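Local coordinates for protein LRIM1 (Anopheles gambiae, PDB 3O53) that forms, with the related leucine-rich repeat protein APL1C, a heterodimeric complex that regulates complement-like immunity in the mosquito, its leucine-rich repeat domain being the part described here, at residues 259-262 with 263-266; 247-251 with 252-256; 269-272 with 273-277. One frame throughout, in Å; residues are numbered along the deposited sequence.

Contact 1: residues 259-262 with 263-266; sequences SKNQ and RVQT
Asn261 and Gln265 are joined where the chain starts a new helix: the amide N of Gln265 bonds to O of Asn261 at 3.1 Å, and the N of Val264 adds a weak bond to the same oxygen. Asn261 holds the N-cap position, yet its side chain does not cap the helix. With CG anti to its own carbonyl carbon (chi1 -67°), the amide is directed into the protein, where ND2 bonds to O of Phe257 and O of Leu233. What this side chain offers Val264 is its aliphatic part, CB lying 3.7 Å from CG2, and the valine in turn reaches Phe235, Leu239 and Phe257. Towards the surface, Gln262 and Gln265 run side by side. The first is bent at chi2 (-55°) and the second extended, which brings their OE1 atoms within 3.5 Å, with the amide planes 51° apart. Arg263 points elsewhere, its NH1 bonding to O of Leu239. As modelled, the two glutamine oxygens turn like partial charges to each other, a pairing that probably adds no attraction and may be mildly repulsive. Cohesion here therefore rests mainly on the backbone turn and the Asn261-Val264 packing, while the Asn261 amide ties the linker to the preceding helix and the last repeats.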
loop_
_atom_site.group_PDB
_atom_site.type_symbol
_atom_site.label_atom_id
_atom_site.label_comp_id
_atom_site.label_asym_id
_atom_site.label_seq_id
_atom_site.Cartn_x
_atom_site.Cartn_y
_atom_site.Cartn_z
ATOM N N SER A 259 1.533 -27.151 -14.310
ATOM C CA SER A 259 1.009 -28.506 -14.462
ATOM C C SER A 259 -0.201 -28.725 -13.559
ATOM O O SER A 259 -1.084 -29.502 -13.880
ATOM C CB SER A 259 2.088 -29.539 -14.133
ATOM O OG SER A 259 2.318 -29.602 -12.733
ATOM N N LYS A 260 -0.242 -28.031 -12.428
ATOM C CA LYS A 260 -1.328 -28.215 -11.473
ATOM C C LYS A 260 -2.168 -26.952 -11.334
ATOM O O LYS A 260 -3.056 -26.870 -10.485
ATOM C CB LYS A 260 -0.767 -28.660 -10.124
ATOM C CG LYS A 260 -0.126 -30.036 -10.189
ATOM C CD LYS A 260 0.438 -30.467 -8.851
ATOM C CE LYS A 260 0.973 -31.890 -8.910
ATOM N NZ LYS A 260 1.608 -32.304 -7.628
ATOM N N ASN A 261 -1.877 -25.976 -12.186
ATOM C CA ASN A 261 -2.649 -24.745 -12.277
ATOM C C ASN A 261 -2.873 -24.385 -13.749
ATOM O O ASN A 261 -2.536 -23.286 -14.198
ATOM C CB ASN A 261 -1.913 -23.609 -11.577
ATOM C CG ASN A 261 -1.829 -23.802 -10.068
ATOM O OD1 ASN A 261 -2.668 -23.299 -9.320
ATOM N ND2 ASN A 261 -0.816 -24.534 -9.616
ATOM N N GLN A 262 -3.441 -25.321 -14.500
ATOM C CA GLN A 262 -3.615 -25.152 -15.937
ATOM C C GLN A 262 -4.369 -23.879 -16.306
ATOM O O GLN A 262 -4.009 -23.189 -17.263
ATOM C CB GLN A 262 -4.337 -26.373 -16.523
ATOM C CG GLN A 262 -3.425 -27.564 -16.755
ATOM C CD GLN A 262 -2.230 -27.209 -17.621
ATOM O OE1 GLN A 262 -2.290 -26.283 -18.432
ATOM N NE2 GLN A 262 -1.136 -27.940 -17.452
ATOM N N ARG A 263 -5.429 -23.578 -15.566
ATOM C CA ARG A 263 -6.193 -22.361 -15.809
ATOM C C ARG A 263 -5.370 -21.098 -15.534
ATOM O O ARG A 263 -5.576 -20.061 -16.165
ATOM C CB ARG A 263 -7.452 -22.329 -14.948
ATOM C CG ARG A 263 -8.276 -21.074 -15.172
ATOM C CD ARG A 263 -9.556 -21.060 -14.356
ATOM N NE ARG A 263 -10.363 -19.881 -14.659
ATOM C CZ ARG A 263 -10.109 -18.665 -14.184
ATOM N NH1 ARG A 263 -9.072 -18.477 -13.380
ATOM N NH2 ARG A 263 -10.887 -17.640 -14.508
ATOM N N VAL A 264 -4.451 -21.173 -14.580
ATOM C CA VAL A 264 -3.599 -20.025 -14.302
ATOM C C VAL A 264 -2.697 -19.777 -15.511
ATOM O O VAL A 264 -2.439 -18.633 -15.870
ATOM C CB VAL A 264 -2.769 -20.216 -13.005
ATOM C CG1 VAL A 264 -1.851 -19.011 -12.771
ATOM C CG2 VAL A 264 -3.700 -20.421 -11.810
ATOM N N GLN A 265 -2.240 -20.845 -16.158
ATOM C CA GLN A 265 -1.385 -20.687 -17.328
ATOM C C GLN A 265 -2.130 -19.909 -18.408
ATOM O O GLN A 265 -1.544 -19.093 -19.122
ATOM C CB GLN A 265 -0.941 -22.043 -17.878
ATOM C CG GLN A 265 0.006 -21.921 -19.063
ATOM C CD GLN A 265 0.492 -23.263 -19.577
ATOM O OE1 GLN A 265 0.572 -24.236 -18.828
ATOM N NE2 GLN A 265 0.829 -23.317 -20.862
ATOM N N THR A 266 -3.427 -20.175 -18.515
ATOM C CA THR A 266 -4.282 -19.522 -19.494
ATOM C C THR A 266 -4.501 -18.058 -19.126
ATOM O O THR A 266 -4.502 -17.180 -19.991
ATOM C CB THR A 266 -5.640 -20.235 -19.563
ATOM O OG1 THR A 266 -5.433 -21.583 -20.001
ATOM C CG2 THR A 266 -6.599 -19.510 -20.512
#

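Contact 2: residues 247-251 with 252-256; sequences NGFHC and GTLRD
Phe249 and Leu254 meet where the last leucine-rich repeat passes into its C-terminal cap, a disulfide-bonded region consistent with the cysteine-rich caps of extracellular proteins of this fold. The apolar contacts come first. Leu254 crosses Phe249 at about a right angle and sets CD2 over one ring face, 4.0 Å from the centroid, a CH-pi contact close to the ring normal. Its other branch, CD1, packs 3.8 Å from CB of Phe249. On the opposite face lies CB of Asn247, whose amide bonds to backbone atoms of Leu221, Leu226 and Leu244, as the asparagine of this repeat motif usually does. A second CH-pi contact involves His250: its ring folds over the start of the helix, with CA of Gly252 3.6 Å from the ring centroid. The glycine gives the imidazole room to lie flat against the backbone, and the bond of ND1 to N of Leu299 fixes how the ring is turned.

Among the polar bonds, O of His250, at the N-cap position, accepts the N of Thr253 at 2.9 Å. One residue on, the N of Arg255 bonds to O of Cys251 at 3.0 Å, an ordinary helical bond. Covalent anchorage is added by the disulfide from Cys251 to Cys296, which ties the first turn to strand 294-296. Thr253 turns OG1 anti to its N (chi1 -151°) to bond to N of Ile229, and this leaves its CG2 pressed to 3.0 Å from O of His250.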
loop_
_atom_site.group_PDB
_atom_site.type_symbol
_atom_site.label_atom_id
_atom_site.label_comp_id
_atom_site.label_asym_id
_atom_site.label_seq_id
_atom_site.Cartn_x
_atom_site.Cartn_y
_atom_site.Cartn_z
ATOM N N ASN A 247 10.764 -11.515 -15.050
ATOM C CA ASN A 247 11.525 -12.238 -14.043
ATOM C C ASN A 247 12.643 -13.091 -14.682
ATOM O O ASN A 247 13.043 -12.823 -15.803
ATOM C CB ASN A 247 10.563 -13.047 -13.182
ATOM C CG ASN A 247 9.784 -12.159 -12.222
ATOM O OD1 ASN A 247 10.374 -11.527 -11.353
ATOM N ND2 ASN A 247 8.461 -12.089 -12.391
ATOM N N GLY A 248 13.159 -14.089 -13.973
ATOM C CA GLY A 248 14.217 -14.936 -14.517
ATOM C C GLY A 248 13.982 -16.401 -14.202
ATOM O O GLY A 248 14.818 -17.052 -13.585
ATOM N N PHE A 249 12.839 -16.926 -14.631
ATOM C CA PHE A 249 12.394 -18.247 -14.197
ATOM C C PHE A 249 13.248 -19.389 -14.728
ATOM O O PHE A 249 13.731 -19.341 -15.852
ATOM C CB PHE A 249 10.959 -18.503 -14.662
ATOM C CG PHE A 249 9.936 -17.685 -13.946
ATOM C CD1 PHE A 249 9.719 -17.858 -12.590
ATOM C CD2 PHE A 249 9.170 -16.759 -14.637
ATOM C CE1 PHE A 249 8.771 -17.107 -11.929
ATOM C CE2 PHE A 249 8.218 -15.999 -13.979
ATOM C CZ PHE A 249 8.019 -16.171 -12.624
ATOM N N HIS A 250 13.405 -20.424 -13.909
ATOM C CA HIS A 250 13.866 -21.715 -14.385
ATOM C C HIS A 250 12.677 -22.402 -15.043
ATOM O O HIS A 250 11.589 -22.441 -14.468
ATOM C CB HIS A 250 14.397 -22.545 -13.207
ATOM C CG HIS A 250 14.416 -24.021 -13.454
ATOM N ND1 HIS A 250 15.059 -24.591 -14.533
ATOM C CD2 HIS A 250 13.895 -25.049 -12.743
ATOM C CE1 HIS A 250 14.920 -25.903 -14.482
ATOM N NE2 HIS A 250 14.218 -26.207 -13.406
ATOM N N CYS A 251 12.863 -22.924 -16.252
ATOM C CA CYS A 251 11.760 -23.542 -16.985
ATOM C C CYS A 251 11.051 -24.603 -16.156
ATOM O O CYS A 251 9.823 -24.663 -16.135
ATOM C CB CYS A 251 12.259 -24.154 -18.296
ATOM S SG CYS A 251 12.656 -22.920 -19.543
ATOM N N GLY A 252 11.822 -25.434 -15.466
ATOM C CA GLY A 252 11.245 -26.483 -14.651
ATOM C C GLY A 252 10.233 -25.947 -13.657
ATOM O O GLY A 252 9.235 -26.603 -13.370
ATOM N N THR A 253 10.474 -24.755 -13.118
ATOM C CA THR A 253 9.586 -24.243 -12.084
ATOM C C THR A 253 8.235 -23.861 -12.697
ATOM O O THR A 253 7.186 -24.063 -12.087
ATOM C CB THR A 253 10.211 -23.062 -11.320
ATOM O OG1 THR A 253 9.694 -23.029 -9.984
ATOM C CG2 THR A 253 9.926 -21.725 -12.025
ATOM N N LEU A 254 8.258 -23.325 -13.912
ATOM C CA LEU A 254 7.018 -23.013 -14.615
ATOM C C LEU A 254 6.273 -24.297 -14.994
ATOM O O LEU A 254 5.068 -24.403 -14.794
ATOM C CB LEU A 254 7.301 -22.173 -15.860
ATOM C CG LEU A 254 7.845 -20.771 -15.572
ATOM C CD1 LEU A 254 8.321 -20.113 -16.844
ATOM C CD2 LEU A 254 6.782 -19.915 -14.885
ATOM N N ARG A 255 6.985 -25.281 -15.527
ATOM C CA ARG A 255 6.338 -26.538 -15.882
ATOM C C ARG A 255 5.649 -27.143 -14.656
ATOM O O ARG A 255 4.491 -27.535 -14.729
ATOM C CB ARG A 255 7.340 -27.530 -16.472
ATOM C CG ARG A 255 6.713 -28.853 -16.920
ATOM C CD ARG A 255 7.763 -29.806 -17.470
ATOM N NE ARG A 255 9.006 -29.747 -16.704
ATOM C CZ ARG A 255 9.168 -30.264 -15.489
ATOM N NH1 ARG A 255 8.162 -30.884 -14.886
ATOM N NH2 ARG A 255 10.338 -30.158 -14.873
ATOM N N ASP A 256 6.359 -27.203 -13.531
ATOM C CA ASP A 256 5.801 -27.763 -12.300
ATOM C C ASP A 256 4.562 -27.009 -11.814
ATOM O O ASP A 256 3.536 -27.616 -11.514
ATOM C CB ASP A 256 6.853 -27.782 -11.185
ATOM C CG ASP A 256 7.967 -28.789 -11.442
ATOM O OD1 ASP A 256 7.790 -29.658 -12.316
ATOM O OD2 ASP A 256 9.018 -28.713 -10.771
#

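Contact 3: residues 269-272 with 273-277; sequences KQTV and KKLTG
The peptide carbonyl of Val272 is the flat group on which Thr276 converges. The amide N of Thr276 bonds to O of Val272 at 3.0 Å, while the hydroxyl OG1 of the same residue donates from above the plane, 46° out of it and also at 3.0 Å. A weak bond from N of Leu275 makes a third approach to this oxygen. Thr276 manages its double grip by placing OG1 between its backbone N and carbonyl carbon (chi1 68°); OG1 also bonds to N of Gln278, and CG1 of Val272 lies 3.7 Å from it. This is the last turn of helix 262-276, which flanks strand 241-243 at the end of the leucine-rich repeat solenoid and stops at Gly277, where phi turns positive (80°). Thr271 and Leu275 lie side by side on the flank towards that strand, with CG2 of Thr271 3.9 Å from CD1 of Leu275, and both touch His241 and Asp243. A water bridges the adjoining polar groups: it donates to OG1 of Thr271 at 3.3 Å and accepts from NZ of Lys274 at 2.9 Å. OG1 of Thr271 bonds in addition to O of Val267 and N of Phe242, and NZ of Lys274 to ND1 of His241.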
loop_
_atom_site.group_PDB
_atom_site.type_symbol
_atom_site.label_atom_id
_atom_site.label_comp_id
_atom_site.label_asym_id
_atom_site.label_seq_id
_atom_site.Cartn_x
_atom_site.Cartn_y
_atom_site.Cartn_z
ATOM N N LYS A 269 -1.347 -16.073 -20.013
ATOM C CA LYS A 269 -1.267 -15.726 -21.424
ATOM C C LYS A 269 -2.210 -14.571 -21.755
ATOM O O LYS A 269 -1.819 -13.619 -22.424
ATOM C CB LYS A 269 -1.592 -16.935 -22.301
ATOM C CG LYS A 269 -1.635 -16.617 -23.785
ATOM C CD LYS A 269 -2.355 -17.714 -24.561
ATOM C CE LYS A 269 -3.826 -17.816 -24.159
ATOM N NZ LYS A 269 -4.531 -18.935 -24.844
ATOM N N GLN A 270 -3.455 -14.659 -21.304
ATOM C CA GLN A 270 -4.430 -13.607 -21.577
ATOM C C GLN A 270 -3.975 -12.275 -20.999
ATOM O O GLN A 270 -4.179 -11.216 -21.593
ATOM C CB GLN A 270 -5.797 -13.969 -20.993
ATOM C CG GLN A 270 -6.522 -15.053 -21.767
ATOM C CD GLN A 270 -7.783 -15.517 -21.072
ATOM O OE1 GLN A 270 -7.874 -15.498 -19.845
ATOM N NE2 GLN A 270 -8.765 -15.942 -21.856
ATOM N N THR A 271 -3.376 -12.331 -19.818
ATOM C CA THR A 271 -2.888 -11.128 -19.157
ATOM C C THR A 271 -1.806 -10.453 -19.989
ATOM O O THR A 271 -1.849 -9.240 -20.195
ATOM C CB THR A 271 -2.342 -11.445 -17.746
ATOM O OG1 THR A 271 -3.417 -11.899 -16.918
ATOM C CG2 THR A 271 -1.732 -10.186 -17.098
ATOM N N VAL A 272 -0.848 -11.235 -20.484
ATOM C CA VAL A 272 0.208 -10.678 -21.332
ATOM C C VAL A 272 -0.394 -10.121 -22.630
ATOM O O VAL A 272 -0.054 -9.018 -23.055
ATOM C CB VAL A 272 1.297 -11.716 -21.663
ATOM C CG1 VAL A 272 2.318 -11.122 -22.613
ATOM C CG2 VAL A 272 1.978 -12.211 -20.380
ATOM N N LYS A 273 -1.308 -10.864 -23.245
ATOM C CA LYS A 273 -1.942 -10.390 -24.477
ATOM C C LYS A 273 -2.614 -9.037 -24.259
ATOM O O LYS A 273 -2.411 -8.097 -25.021
ATOM C CB LYS A 273 -2.984 -11.389 -24.988
ATOM C CG LYS A 273 -3.443 -11.070 -26.404
ATOM C CD LYS A 273 -4.604 -11.944 -26.841
ATOM C CE LYS A 273 -5.075 -11.562 -28.240
ATOM N NZ LYS A 273 -6.334 -12.253 -28.633
ATOM N N LYS A 274 -3.421 -8.950 -23.212
ATOM C CA LYS A 274 -4.154 -7.731 -22.899
ATOM C C LYS A 274 -3.220 -6.523 -22.724
ATOM O O LYS A 274 -3.558 -5.404 -23.128
ATOM C CB LYS A 274 -4.990 -7.951 -21.632
ATOM C CG LYS A 274 -5.436 -6.685 -20.936
ATOM C CD LYS A 274 -6.242 -6.997 -19.676
ATOM C CE LYS A 274 -5.346 -7.295 -18.463
ATOM N NZ LYS A 274 -6.160 -7.453 -17.218
ATOM N N LEU A 275 -2.045 -6.746 -22.135
ATOM C CA LEU A 275 -1.161 -5.639 -21.772
ATOM C C LEU A 275 -0.158 -5.246 -22.863
ATOM O O LEU A 275 0.322 -4.120 -22.878
ATOM C CB LEU A 275 -0.410 -5.961 -20.468
ATOM C CG LEU A 275 -1.300 -6.112 -19.229
ATOM C CD1 LEU A 275 -0.493 -6.556 -18.011
ATOM C CD2 LEU A 275 -2.055 -4.812 -18.933
ATOM N N THR A 276 0.165 -6.158 -23.773
ATOM C CA THR A 276 1.196 -5.873 -24.777
ATOM C C THR A 276 0.772 -6.170 -26.214
ATOM O O THR A 276 1.453 -5.778 -27.158
ATOM C CB THR A 276 2.460 -6.693 -24.532
ATOM O OG1 THR A 276 2.178 -8.080 -24.772
ATOM C CG2 THR A 276 2.971 -6.484 -23.105
ATOM N N GLY A 277 -0.338 -6.879 -26.367
ATOM C CA GLY A 277 -0.810 -7.294 -27.674
ATOM C C GLY A 277 -0.068 -8.517 -28.177
ATOM O O GLY A 277 -0.179 -8.876 -29.344
HETATM O O HOH W 1 -6.134 -10.280 -17.847
#

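All three contacts lie in series along the two helices after the last repeat strand and the loops that lead into them, contact 2 at the start of helix 251-259, contacts 1 and 3 at the two ends of helix 262-276. Contact 2 has the largest buried share and the most apolar character, with ring faces packing the end of the repeat on the cap helix and a disulfide within the cap. Contact 1, its centre about 13 Å from that of contact 2, has buried Asn261 and Val264 but a glutamine pair towards solvent. Contact 3 is mostly surface, beside strand 241-243. There the hydroxyl of Thr276 firmly supplements the backbone bonds, whereas the N-cap side chain of contact 1 makes no capping bond.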